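Local coordinates for XAC2610 protein (Xanthomonas axonopodis pv. citri, PDB 4QTQ), which probably protects the bacterium as an immunity protein, inhibiting a peptidoglycan hydrolase linked to its type IV secretion system, and carries a bound calcium ion, at residues P42-N48 with A69-N75. Residues are numbered along the deposited sequence; the frame is centred on the assembly and turned at random.
Sequences PGIMLCN and ALYVDSN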
loop_
_atom_site.group_PDB
_atom_site.type_symbol
_atom_site.label_atom_id
_atom_site.label_comp_id
_atom_site.label_asym_id
_atom_site.label_seq_id
_atom_site.Cartn_x
_atom_site.Cartn_y
_atom_site.Cartn_z
ATOM N N PRO A 42 10.905 17.948 -2.683
ATOM C CA PRO A 42 11.059 18.051 -4.130
ATOM C C PRO A 42 10.204 17.060 -4.943
ATOM O O PRO A 42 10.258 15.837 -4.731
ATOM C CB PRO A 42 12.562 17.801 -4.344
ATOM C CG PRO A 42 13.189 18.288 -3.083
ATOM C CD PRO A 42 12.212 17.964 -1.992
ATOM N N GLY A 43 9.403 17.604 -5.851
ATOM C CA GLY A 43 8.545 16.802 -6.712
ATOM C C GLY A 43 7.282 16.254 -6.056
ATOM O O GLY A 43 6.533 15.548 -6.710
ATOM N N ILE A 44 7.031 16.569 -4.783
ATOM C CA ILE A 44 5.928 15.947 -4.034
ATOM C C ILE A 44 4.996 16.969 -3.374
ATOM O O ILE A 44 5.409 17.707 -2.484
ATOM C CB ILE A 44 6.440 14.964 -2.945
ATOM C CG1 ILE A 44 7.220 13.807 -3.584
ATOM C CG2 ILE A 44 5.262 14.390 -2.148
ATOM C CD1 ILE A 44 7.991 12.946 -2.609
ATOM N N MET A 45 3.735 16.975 -3.797
ATOM C CA MET A 45 2.720 17.824 -3.201
ATOM C C MET A 45 1.887 17.029 -2.208
ATOM O O MET A 45 1.493 15.897 -2.484
ATOM C CB MET A 45 1.785 18.396 -4.274
ATOM C CG MET A 45 2.460 19.123 -5.427
ATOM S SD MET A 45 3.335 20.624 -4.948
ATOM C CE MET A 45 2.001 21.686 -4.407
ATOM N N LEU A 46 1.621 17.629 -1.054
ATOM C CA LEU A 46 0.619 17.129 -0.115
ATOM C C LEU A 46 -0.737 17.789 -0.429
ATOM O O LEU A 46 -0.889 19.014 -0.341
ATOM C CB LEU A 46 1.041 17.427 1.326
ATOM C CG LEU A 46 -0.014 17.296 2.431
ATOM C CD1 LEU A 46 -0.637 15.906 2.452
ATOM C CD2 LEU A 46 0.625 17.630 3.773
ATOM N N CYS A 47 -1.710 16.965 -0.810
ATOM C CA CYS A 47 -3.065 17.413 -1.085
ATOM C C CYS A 47 -4.003 16.859 -0.039
ATOM O O CYS A 47 -4.348 15.678 -0.081
ATOM C CB CYS A 47 -3.506 16.918 -2.459
ATOM S SG CYS A 47 -2.407 17.465 -3.774
ATOM N N ASN A 48 -4.422 17.698 0.898
ATOM C CA ASN A 48 -5.367 17.249 1.927
ATOM C C ASN A 48 -6.627 18.112 2.078
ATOM O O ASN A 48 -7.234 18.156 3.157
ATOM C CB ASN A 48 -4.657 17.073 3.266
ATOM C CG ASN A 48 -4.078 18.354 3.786
ATOM O OD1 ASN A 48 -4.192 19.406 3.159
ATOM N ND2 ASN A 48 -3.449 18.276 4.940
ATOM N N ALA A 69 -5.947 12.203 2.760
ATOM C CA ALA A 69 -4.951 13.048 2.116
ATOM C C ALA A 69 -4.332 12.285 0.952
ATOM O O ALA A 69 -4.553 11.086 0.808
ATOM C CB ALA A 69 -3.886 13.492 3.118
ATOM N N LEU A 70 -3.585 12.997 0.106
ATOM C CA LEU A 70 -2.911 12.401 -1.052
ATOM C C LEU A 70 -1.546 13.069 -1.266
ATOM O O LEU A 70 -1.452 14.309 -1.388
ATOM C CB LEU A 70 -3.766 12.554 -2.321
ATOM C CG LEU A 70 -3.176 11.973 -3.627
ATOM C CD1 LEU A 70 -3.064 10.461 -3.575
ATOM C CD2 LEU A 70 -3.995 12.384 -4.842
ATOM N N TYR A 71 -0.507 12.237 -1.299
ATOM C CA TYR A 71 0.844 12.667 -1.627
ATOM C C TYR A 71 1.086 12.336 -3.080
ATOM O O TYR A 71 1.190 11.164 -3.435
ATOM C CB TYR A 71 1.874 11.961 -0.750
ATOM C CG TYR A 71 1.862 12.442 0.679
ATOM C CD1 TYR A 71 0.951 11.931 1.596
ATOM C CD2 TYR A 71 2.765 13.400 1.115
ATOM C CE1 TYR A 71 0.923 12.384 2.901
ATOM C CE2 TYR A 71 2.755 13.851 2.425
ATOM C CZ TYR A 71 1.832 13.347 3.310
ATOM O OH TYR A 71 1.820 13.795 4.616
ATOM N N VAL A 72 1.166 13.387 -3.893
ATOM C CA VAL A 72 1.357 13.295 -5.345
ATOM C C VAL A 72 2.833 13.505 -5.702
ATOM O O VAL A 72 3.349 14.628 -5.663
ATOM C CB VAL A 72 0.498 14.355 -6.078
ATOM C CG1 VAL A 72 0.683 14.266 -7.591
ATOM C CG2 VAL A 72 -0.970 14.191 -5.713
ATOM N N ASP A 73 3.507 12.416 -6.039
ATOM C CA ASP A 73 4.905 12.467 -6.426
ATOM C C ASP A 73 4.948 12.521 -7.943
ATOM O O ASP A 73 4.672 11.523 -8.630
ATOM C CB ASP A 73 5.643 11.242 -5.884
ATOM C CG ASP A 73 7.135 11.263 -6.180
ATOM O OD1 ASP A 73 7.609 12.101 -6.992
ATOM O OD2 ASP A 73 7.837 10.408 -5.603
ATOM N N SER A 74 5.287 13.696 -8.469
ATOM C CA SER A 74 5.353 13.893 -9.909
ATOM C C SER A 74 6.517 13.138 -10.569
ATOM O O SER A 74 6.557 13.042 -11.787
ATOM C CB SER A 74 5.426 15.385 -10.259
ATOM O OG SER A 74 6.703 15.901 -9.928
ATOM N N ASN A 75 7.437 12.603 -9.766
ATOM C CA ASN A 75 8.543 11.771 -10.262
ATOM C C ASN A 75 8.315 10.252 -10.089
ATOM O O ASN A 75 9.152 9.446 -10.518
ATOM C CB ASN A 75 9.850 12.219 -9.581
ATOM C CG ASN A 75 10.180 13.678 -9.869
ATOM O OD1 ASN A 75 10.472 14.463 -8.969
ATOM N ND2 ASN A 75 10.109 14.050 -11.128
HETATM O O HOH W 1 9.876 13.432 -6.183
#
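The carbonyl O of Gly43 accepts a hydrogen bond from the backbone N of Ser74 at 2.8 Å, while Ser74 OG stands 3.2 Å from that same Gly43 O. Beside it Asp73, whose short carboxylate reaches back to its own backbone, closes an Asx turn: Asn75 N gives its proton to Asp73 OD1 from above the carboxylate plane. A water lies 2.8 Å from both Asp73 OD1 and Pro42 O. Gly43 has a positive phi of 77°, which glycine adopts readily, and its CA lies 3.8 Å from Asn75 OD1. From this end strands 44-47 and 70-73 run antiparallel within a three-stranded sheet completed by strand 38-41. Met45–Val72 and Cys47–Leu70 are hydrogen-bonded pairs, Ile44–Asp73 and Leu46–Tyr71 non-hydrogen-bonded ones. On the face of Ile44 and Leu46, branched Leu46, its CG anti to the backbone N (chi1 165°), brings methyl CD1 over the flat Tyr71 ring, a CH-pi contact 3.9 Å from the centroid. Ile44 CG2, its beta-branch, meets the edge of that ring, which also stacks with Trp110, and Ile44 CG1 packs 3.6 Å from Asp73 CG. On the other face, with Met45, Val72 and Leu70, Cys47 SG rests 4.1 Å from Val72 CG2, and its disulfide to Cys37 ties the strand to the chain preceding strand 38-41.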